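Local structure of glutaconate CoA-transferase subunit A (Acidaminococcus fermentans, 1POI) at residues K12-G17 with V172-I177; D18-G23 with D58-N63; M4-A9 with I208-E213. The protein catalyses the transfer of coenzyme A from acetyl-CoA to glutaconate, (R)-2-hydroxyglutarate and related compounds in the fermentative degradation of glutamate. All coordinates share one frame; numbering follows the deposited sequence.

Overall arrangement
All three contacts pack helices onto one parallel sheet, in which strands 19-22, 174-179 and 206-211 lie side by side in that order. Helix 6-13 serves contacts 1 and 3, helix 55-62 contact 2. In sequence, contact 2 lies within the span of contact 1, itself within that of contact 3. Centres of contacts 1 and 2 are about 10 Å apart, of 1 and 3 about 13 Å, of 2 and 3 about 17 Å. Probable hydrogen bonds I176 O-G23 N and A175 O-I208 N (each 2.8 Å) join contact 1 to both others. Contacts 1 and 3 bring the start of the chain onto strands much later in the sequence, within the coenzyme A-transferase family region.

Contact 1 of 3, residues K12-G17 with V172-I177; sequences KYVHSG and VDVAII
The C-terminal end of helix 6-13, an element of the Rossmann-like alpha/beta fold of this family, packs through Y13 and V14 against V174 and I176 of the parallel strand 174-179. The two backbones come closest at V14 and V174, whose CA atoms are 6.6 Å apart. V14 is the first residue to abandon helical backbone angles, and it turns the chain into an extended run through S16, before a turn at G17 and strand 19-22.

The shortest approach is made by the carbonyl of Y13 at this helix end: Y13 O lies 3.1 Å from V174 CG2 and 3.6 Å from V174 CG1, so both methyl groups of the valine are set against one oxygen. V174 CG1 stands roughly anti to the backbone N (chi1 -153°), which leaves CG2 beside that N and places the pair of branches at the turn. Next to them, V14 CG2 reaches V174 CG1 at 4.2 Å and I176 CD1 at 4.4 Å, a single methyl bridging two strand residues that point the same way. The CD1 end of I176 is carried there by an extended chi2 of 158°. The ring of Y13 leads away from the strand, with K12 CG 3.9 Å above the plane over its centre, and it continues the packing onto I208.

At the other end of the contact, D173 OD2 forms a salt bridge with K145 NZ. Since no hydrogen bond links the two segments, the evidence points to an association by packing and burial of hydrocarbon, with a polar carbonyl meeting methyl groups where the helix ends.

Contact 2 of 3, residues D18-G23 with D58-N63; sequences DHIALG and DMLIGN
I20 and L22 of the central parallel strand 19-22 meet L60 of helix 55-62, one of the helices covering this face of the Rossmann-like sheet. Ahead of them, D18 OD2 accepts from H15 N, and H19 N donates to D173 OD2, which ties the start of the strand to D173, the residue just ahead of strand 174-179. I20 then points toward the helix and brings its CD1 to 4.2 Å from L60 CD1. A21 turns to the far side, where it packs on V172. L22 again faces the helix: with CG anti to the carbonyl carbon in both leucines (chi1 -63° and -65°) and the chain extended beyond it, L22 CD1 and L60 CD1 meet tip to tip at 4.0 Å, although the CA atoms of these residues are 11.4 Å apart, so the gap between layers is spanned by side chains alone. W57 and V35 pack beside L22. At G23 the carbonyl oxygen accepts from K30 NZ. Beyond L60 the helix closes on N63, whose ND2 donates to M59 O at 2.8 Å, 36° out of the carbonyl plane, while N63 N approaches the same oxygen from the opposite face at 3.0 Å.

Contact 3 of 3, residues M4-A9 with I208-E213; sequences MTLKDA and IVTCEE
L6 and A9, on the inward side of the first turns of helix 6-13, rest on T210 and I208 of strand 206-211. The closest approach is that of L6 CD1 to T210 CG2, 4.1 Å, where the two side chains pass at a slant. L6 starts off to one side of the strand, and CG anti to the backbone N (chi1 -179°), followed by a bend at chi2, brings its CD1 down onto the threonine methyl. One turn on, A9 points directly at the sheet: A9 CB lies 4.5 Å from I208 CG2, and A9 O lies 4.3 Å from I208 CD1. The CA atoms of A9 and I208 are 7.4 Å apart, against 8.0 Å for L6 and T210, consistent with the small alanine side chain.

T210 is split by polarity. Its methyl serves the helix, whereas OG1 forms a hydrogen bond with H178 ND1 of the adjacent strand 174-179. This is helix-on-sheet packing in the Rossmann-like domain, and the helix also covers the next strand, since A9 touches A236 and L6 touches V238.

The opposite side of the turn has no such packing against the strand. T5, K7 and D8 are exposed and make no contact with 208-213. T5 sits at the N-cap, where its OG1 accepts a nearly straight bond from D8 N (3.1 Å, 171°) and a weak, more bent one from K7 N (3.2 Å, 135°), so one hydroxyl oxygen serves two amides of the first turn. K7 NZ reaches out to a salt bridge with E37 OE2. Where the chain turns at E212, OE1 accepts from Y242 N and OE2 is bonded to Y253 OH and H178 NE2, so H178 bridges T210 and E212; E213 packs on P306 of a second copy of this subunit.

Contact 1 of 3, residues K12-G17 with V172-I177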
loop_
_atom_site.group_PDB
_atom_site.type_symbol
_atom_site.label_atom_id
_atom_site.label_comp_id
_atom_site.label_asym_id
_atom_site.label_seq_id
_atom_site.Cartn_x
_atom_site.Cartn_y
_atom_site.Cartn_z
ATOM N N LYS A 12 -2.807 10.008 -36.636
ATOM C CA LYS A 12 -1.416 10.409 -36.721
ATOM C C LYS A 12 -0.427 9.249 -36.728
ATOM O O LYS A 12 0.389 9.148 -37.640
ATOM C CB LYS A 12 -1.092 11.378 -35.589
ATOM C CG LYS A 12 0.309 11.916 -35.622
ATOM C CD LYS A 12 0.451 13.087 -34.654
ATOM C CE LYS A 12 1.857 13.705 -34.694
ATOM N NZ LYS A 12 1.945 14.949 -33.858
ATOM N N TYR A 13 -0.525 8.337 -35.766
ATOM C CA TYR A 13 0.431 7.227 -35.689
ATOM C C TYR A 13 0.072 5.915 -36.368
ATOM O O TYR A 13 0.904 5.005 -36.378
ATOM C CB TYR A 13 0.816 6.957 -34.234
ATOM C CG TYR A 13 1.284 8.183 -33.518
ATOM C CD1 TYR A 13 2.591 8.644 -33.670
ATOM C CD2 TYR A 13 0.411 8.935 -32.755
ATOM C CE1 TYR A 13 3.020 9.836 -33.082
ATOM C CE2 TYR A 13 0.826 10.134 -32.155
ATOM C CZ TYR A 13 2.132 10.572 -32.330
ATOM O OH TYR A 13 2.557 11.753 -31.756
ATOM N N VAL A 14 -1.150 5.760 -36.881
ATOM C CA VAL A 14 -1.492 4.502 -37.552
ATOM C C VAL A 14 -1.852 4.823 -38.989
ATOM O O VAL A 14 -2.488 5.861 -39.262
ATOM C CB VAL A 14 -2.634 3.729 -36.848
ATOM C CG1 VAL A 14 -2.551 2.215 -37.176
ATOM C CG2 VAL A 14 -2.540 3.930 -35.341
ATOM N N HIS A 15 -1.418 3.948 -39.903
ATOM C CA HIS A 15 -1.601 4.117 -41.354
ATOM C C HIS A 15 -1.759 2.762 -42.005
ATOM O O HIS A 15 -1.184 1.773 -41.536
ATOM C CB HIS A 15 -0.334 4.738 -41.990
ATOM C CG HIS A 15 0.188 5.941 -41.269
ATOM N ND1 HIS A 15 -0.416 7.178 -41.342
ATOM C CD2 HIS A 15 1.220 6.082 -40.405
ATOM C CE1 HIS A 15 0.211 8.029 -40.548
ATOM N NE2 HIS A 15 1.208 7.388 -39.966
ATOM N N SER A 16 -2.481 2.720 -43.118
ATOM C CA SER A 16 -2.643 1.470 -43.845
ATOM C C SER A 16 -1.225 1.073 -44.263
ATOM O O SER A 16 -0.347 1.939 -44.373
ATOM C CB SER A 16 -3.514 1.679 -45.079
ATOM O OG SER A 16 -4.707 2.358 -44.748
ATOM N N GLY A 17 -1.001 -0.206 -44.544
ATOM C CA GLY A 17 0.342 -0.643 -44.899
ATOM C C GLY A 17 1.115 -1.113 -43.665
ATOM O O GLY A 17 1.758 -2.174 -43.684
ATOM N N VAL A 172 8.206 -3.657 -36.129
ATOM C CA VAL A 172 6.895 -3.160 -35.819
ATOM C C VAL A 172 6.776 -1.644 -35.942
ATOM O O VAL A 172 7.442 -0.897 -35.224
ATOM C CB VAL A 172 6.498 -3.657 -34.396
ATOM C CG1 VAL A 172 5.064 -3.267 -34.065
ATOM C CG2 VAL A 172 6.694 -5.186 -34.305
ATOM N N ASP A 173 5.877 -1.193 -36.811
ATOM C CA ASP A 173 5.683 0.225 -37.023
ATOM C C ASP A 173 4.949 0.859 -35.871
ATOM O O ASP A 173 5.412 1.862 -35.335
ATOM C CB ASP A 173 4.932 0.477 -38.329
ATOM C CG ASP A 173 5.701 0.013 -39.538
ATOM O OD1 ASP A 173 6.922 0.294 -39.605
ATOM O OD2 ASP A 173 5.098 -0.629 -40.422
ATOM N N VAL A 174 3.775 0.314 -35.537
ATOM C CA VAL A 174 2.958 0.819 -34.417
ATOM C C VAL A 174 2.631 -0.300 -33.412
ATOM O O VAL A 174 2.371 -1.466 -33.782
ATOM C CB VAL A 174 1.593 1.384 -34.863
ATOM C CG1 VAL A 174 1.107 2.427 -33.878
ATOM C CG2 VAL A 174 1.662 1.952 -36.238
ATOM N N ALA A 175 2.645 0.071 -32.142
ATOM C CA ALA A 175 2.310 -0.846 -31.069
ATOM C C ALA A 175 1.155 -0.191 -30.325
ATOM O O ALA A 175 1.207 1.028 -30.032
ATOM C CB ALA A 175 3.464 -1.019 -30.159
ATOM N N ILE A 176 0.080 -0.952 -30.098
ATOM C CA ILE A 176 -1.078 -0.420 -29.369
ATOM C C ILE A 176 -1.341 -1.310 -28.169
ATOM O O ILE A 176 -1.531 -2.527 -28.326
ATOM C CB ILE A 176 -2.334 -0.322 -30.263
ATOM C CG1 ILE A 176 -2.045 0.621 -31.450
ATOM C CG2 ILE A 176 -3.506 0.223 -29.453
ATOM C CD1 ILE A 176 -2.934 0.442 -32.648
ATOM N N ILE A 177 -1.257 -0.717 -26.972
ATOM C CA ILE A 177 -1.479 -1.439 -25.711
ATOM C C ILE A 177 -2.418 -0.691 -24.727
ATOM O O ILE A 177 -2.514 0.551 -24.739
ATOM C CB ILE A 177 -0.124 -1.776 -24.982
ATOM C CG1 ILE A 177 0.489 -0.523 -24.365
ATOM C CG2 ILE A 177 0.861 -2.448 -25.924
ATOM C CD1 ILE A 177 1.869 -0.774 -23.803
#

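Contact 2 of 3, residues D18-G23 with D58-N63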
loop_
_atom_site.group_PDB
_atom_site.type_symbol
_atom_site.label_atom_id
_atom_site.label_comp_id
_atom_site.label_asym_id
_atom_site.label_seq_id
_atom_site.Cartn_x
_atom_site.Cartn_y
_atom_site.Cartn_z
ATOM N N ASP A 18 0.992 -0.364 -42.568
ATOM C CA ASP A 18 1.667 -0.668 -41.309
ATOM C C ASP A 18 1.699 -2.096 -40.802
ATOM O O ASP A 18 0.747 -2.867 -40.967
ATOM C CB ASP A 18 1.066 0.159 -40.205
ATOM C CG ASP A 18 1.581 1.524 -40.191
ATOM O OD1 ASP A 18 2.730 1.715 -40.611
ATOM O OD2 ASP A 18 0.860 2.419 -39.730
ATOM N N HIS A 19 2.814 -2.424 -40.163
ATOM C CA HIS A 19 3.024 -3.712 -39.512
ATOM C C HIS A 19 2.711 -3.299 -38.084
ATOM O O HIS A 19 3.489 -2.532 -37.491
ATOM C CB HIS A 19 4.497 -4.123 -39.563
ATOM C CG HIS A 19 4.800 -5.400 -38.837
ATOM N ND1 HIS A 19 4.715 -5.521 -37.465
ATOM C CD2 HIS A 19 5.198 -6.615 -39.298
ATOM C CE1 HIS A 19 5.046 -6.757 -37.117
ATOM N NE2 HIS A 19 5.343 -7.438 -38.210
ATOM N N ILE A 20 1.558 -3.730 -37.566
ATOM C CA ILE A 20 1.140 -3.371 -36.205
ATOM C C ILE A 20 1.292 -4.533 -35.240
ATOM O O ILE A 20 1.532 -5.682 -35.642
ATOM C CB ILE A 20 -0.365 -2.981 -36.131
ATOM C CG1 ILE A 20 -1.229 -4.121 -36.664
ATOM C CG2 ILE A 20 -0.634 -1.683 -36.845
ATOM C CD1 ILE A 20 -2.683 -3.903 -36.421
ATOM N N ALA A 21 1.173 -4.206 -33.959
ATOM C CA ALA A 21 1.216 -5.187 -32.881
ATOM C C ALA A 21 0.214 -4.713 -31.803
ATOM O O ALA A 21 0.197 -3.534 -31.390
ATOM C CB ALA A 21 2.622 -5.330 -32.324
ATOM N N LEU A 22 -0.689 -5.615 -31.435
ATOM C CA LEU A 22 -1.711 -5.311 -30.439
ATOM C C LEU A 22 -1.375 -6.017 -29.133
ATOM O O LEU A 22 -1.000 -7.195 -29.134
ATOM C CB LEU A 22 -3.095 -5.742 -30.952
ATOM C CG LEU A 22 -3.591 -5.019 -32.220
ATOM C CD1 LEU A 22 -4.700 -5.797 -32.868
ATOM C CD2 LEU A 22 -4.047 -3.598 -31.927
ATOM N N GLY A 23 -1.448 -5.271 -28.036
ATOM C CA GLY A 23 -1.167 -5.838 -26.732
ATOM C C GLY A 23 -2.255 -6.758 -26.194
ATOM O O GLY A 23 -3.204 -7.089 -26.921
ATOM N N ASP A 58 -9.897 -10.661 -34.921
ATOM C CA ASP A 58 -11.020 -11.214 -35.665
ATOM C C ASP A 58 -11.764 -10.086 -36.326
ATOM O O ASP A 58 -12.113 -10.160 -37.497
ATOM C CB ASP A 58 -11.987 -11.950 -34.769
ATOM C CG ASP A 58 -12.815 -12.947 -35.531
ATOM O OD1 ASP A 58 -12.200 -13.780 -36.223
ATOM O OD2 ASP A 58 -14.068 -12.916 -35.439
ATOM N N MET A 59 -12.002 -9.025 -35.580
ATOM C CA MET A 59 -12.718 -7.911 -36.143
ATOM C C MET A 59 -11.983 -7.306 -37.339
ATOM O O MET A 59 -12.597 -7.082 -38.384
ATOM C CB MET A 59 -13.045 -6.902 -35.059
ATOM C CG MET A 59 -14.017 -7.477 -34.029
ATOM S SD MET A 59 -14.479 -6.232 -32.840
ATOM C CE MET A 59 -15.680 -5.348 -33.723
ATOM N N LEU A 60 -10.665 -7.139 -37.229
ATOM C CA LEU A 60 -9.857 -6.591 -38.321
ATOM C C LEU A 60 -9.925 -7.510 -39.547
ATOM O O LEU A 60 -10.193 -7.051 -40.657
ATOM C CB LEU A 60 -8.396 -6.419 -37.885
ATOM C CG LEU A 60 -8.112 -5.402 -36.774
ATOM C CD1 LEU A 60 -6.639 -5.446 -36.356
ATOM C CD2 LEU A 60 -8.533 -4.002 -37.219
ATOM N N ILE A 61 -9.705 -8.807 -39.345
ATOM C CA ILE A 61 -9.750 -9.775 -40.438
ATOM C C ILE A 61 -11.110 -9.763 -41.146
ATOM O O ILE A 61 -11.180 -9.523 -42.354
ATOM C CB ILE A 61 -9.468 -11.190 -39.929
ATOM C CG1 ILE A 61 -8.047 -11.284 -39.395
ATOM C CG2 ILE A 61 -9.686 -12.199 -41.029
ATOM C CD1 ILE A 61 -7.747 -12.608 -38.764
ATOM N N GLY A 62 -12.178 -10.010 -40.388
ATOM C CA GLY A 62 -13.522 -10.019 -40.932
ATOM C C GLY A 62 -13.868 -8.747 -41.676
ATOM O O GLY A 62 -14.638 -8.790 -42.630
ATOM N N ASN A 63 -13.369 -7.609 -41.206
ATOM C CA ASN A 63 -13.594 -6.343 -41.897
ATOM C C ASN A 63 -12.543 -6.173 -43.023
ATOM O O ASN A 63 -12.251 -5.055 -43.473
ATOM C CB ASN A 63 -13.490 -5.169 -40.926
ATOM C CG ASN A 63 -14.769 -4.948 -40.129
ATOM O OD1 ASN A 63 -15.633 -4.141 -40.517
ATOM N ND2 ASN A 63 -14.879 -5.626 -38.986
#

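Contact 3 of 3, residues M4-A9 with I208-E213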
loop_
_atom_site.group_PDB
_atom_site.type_symbol
_atom_site.label_atom_id
_atom_site.label_comp_id
_atom_site.label_asym_id
_atom_site.label_seq_id
_atom_site.Cartn_x
_atom_site.Cartn_y
_atom_site.Cartn_z
ATOM N N MET A 4 -3.681 12.986 -26.122
ATOM C CA MET A 4 -4.447 13.313 -27.306
ATOM C C MET A 4 -5.635 12.368 -27.469
ATOM O O MET A 4 -5.598 11.233 -26.995
ATOM C CB MET A 4 -3.524 13.275 -28.520
ATOM C CG MET A 4 -3.160 11.908 -29.024
ATOM S SD MET A 4 -1.830 12.022 -30.251
ATOM C CE MET A 4 -2.233 13.582 -31.096
ATOM N N THR A 5 -6.691 12.842 -28.123
ATOM C CA THR A 5 -7.891 12.035 -28.319
ATOM C C THR A 5 -7.603 10.763 -29.095
ATOM O O THR A 5 -6.663 10.712 -29.868
ATOM C CB THR A 5 -9.006 12.822 -29.030
ATOM O OG1 THR A 5 -8.907 12.656 -30.455
ATOM C CG2 THR A 5 -8.919 14.304 -28.672
ATOM N N LEU A 6 -8.443 9.752 -28.927
ATOM C CA LEU A 6 -8.225 8.489 -29.612
ATOM C C LEU A 6 -8.395 8.624 -31.118
ATOM O O LEU A 6 -7.947 7.751 -31.862
ATOM C CB LEU A 6 -9.130 7.380 -29.045
ATOM C CG LEU A 6 -8.958 6.003 -29.693
ATOM C CD1 LEU A 6 -7.530 5.566 -29.568
ATOM C CD2 LEU A 6 -9.870 4.963 -29.093
ATOM N N LYS A 7 -9.042 9.697 -31.580
ATOM C CA LYS A 7 -9.225 9.886 -33.024
ATOM C C LYS A 7 -7.952 10.467 -33.604
ATOM O O LYS A 7 -7.367 9.917 -34.541
ATOM C CB LYS A 7 -10.404 10.810 -33.351
ATOM C CG LYS A 7 -10.528 11.094 -34.861
ATOM C CD LYS A 7 -11.795 11.844 -35.235
ATOM C CE LYS A 7 -13.043 10.955 -35.151
ATOM N NZ LYS A 7 -13.044 9.765 -36.070
ATOM N N ASP A 8 -7.519 11.567 -33.008
ATOM C CA ASP A 8 -6.304 12.234 -33.417
ATOM C C ASP A 8 -5.097 11.286 -33.389
ATOM O O ASP A 8 -4.425 11.084 -34.413
ATOM C CB ASP A 8 -6.061 13.443 -32.521
ATOM C CG ASP A 8 -7.132 14.521 -32.688
ATOM O OD1 ASP A 8 -7.788 14.592 -33.766
ATOM O OD2 ASP A 8 -7.312 15.319 -31.742
ATOM N N ALA A 9 -4.888 10.631 -32.252
ATOM C CA ALA A 9 -3.772 9.712 -32.082
ATOM C C ALA A 9 -3.740 8.624 -33.135
ATOM O O ALA A 9 -2.743 8.431 -33.807
ATOM C CB ALA A 9 -3.804 9.104 -30.694
ATOM N N ILE A 208 1.224 3.676 -29.150
ATOM C CA ILE A 208 0.010 4.323 -28.643
ATOM C C ILE A 208 -0.462 3.568 -27.397
ATOM O O ILE A 208 -0.594 2.317 -27.413
ATOM C CB ILE A 208 -1.134 4.368 -29.693
ATOM C CG1 ILE A 208 -0.639 5.045 -30.981
ATOM C CG2 ILE A 208 -2.325 5.181 -29.134
ATOM C CD1 ILE A 208 -1.432 4.697 -32.202
ATOM N N VAL A 209 -0.677 4.317 -26.320
ATOM C CA VAL A 209 -1.119 3.719 -25.072
ATOM C C VAL A 209 -2.518 4.201 -24.637
ATOM O O VAL A 209 -2.733 5.397 -24.396
ATOM C CB VAL A 209 -0.065 3.980 -23.927
ATOM C CG1 VAL A 209 0.045 5.472 -23.641
ATOM C CG2 VAL A 209 -0.445 3.247 -22.636
ATOM N N THR A 210 -3.502 3.304 -24.641
ATOM C CA THR A 210 -4.834 3.704 -24.150
ATOM C C THR A 210 -4.802 3.329 -22.662
ATOM O O THR A 210 -4.313 2.235 -22.308
ATOM C CB THR A 210 -5.999 2.985 -24.847
ATOM O OG1 THR A 210 -5.739 1.583 -24.895
ATOM C CG2 THR A 210 -6.208 3.518 -26.253
ATOM N N CYS A 211 -5.268 4.229 -21.798
ATOM C CA CYS A 211 -5.245 3.980 -20.372
ATOM C C CYS A 211 -6.558 4.324 -19.634
ATOM O O CYS A 211 -7.300 5.211 -20.032
ATOM C CB CYS A 211 -4.101 4.768 -19.791
ATOM S SG CYS A 211 -4.418 6.494 -19.843
ATOM N N GLU A 212 -6.824 3.629 -18.533
ATOM C CA GLU A 212 -8.028 3.829 -17.730
ATOM C C GLU A 212 -7.985 5.169 -17.062
ATOM O O GLU A 212 -9.011 5.785 -16.809
ATOM C CB GLU A 212 -8.111 2.754 -16.661
ATOM C CG GLU A 212 -8.196 1.355 -17.193
ATOM C CD GLU A 212 -9.562 1.044 -17.751
ATOM O OE1 GLU A 212 -10.512 1.782 -17.442
ATOM O OE2 GLU A 212 -9.697 0.051 -18.488
ATOM N N GLU A 213 -6.801 5.574 -16.650
ATOM C CA GLU A 213 -6.651 6.872 -16.034
ATOM C C GLU A 213 -5.280 7.456 -16.275
ATOM O O GLU A 213 -4.329 6.745 -16.569
ATOM C CB GLU A 213 -6.943 6.809 -14.550
ATOM C CG GLU A 213 -6.241 5.682 -13.852
ATOM C CD GLU A 213 -6.568 5.641 -12.385
ATOM O OE1 GLU A 213 -6.954 6.704 -11.832
ATOM O OE2 GLU A 213 -6.432 4.537 -11.803
#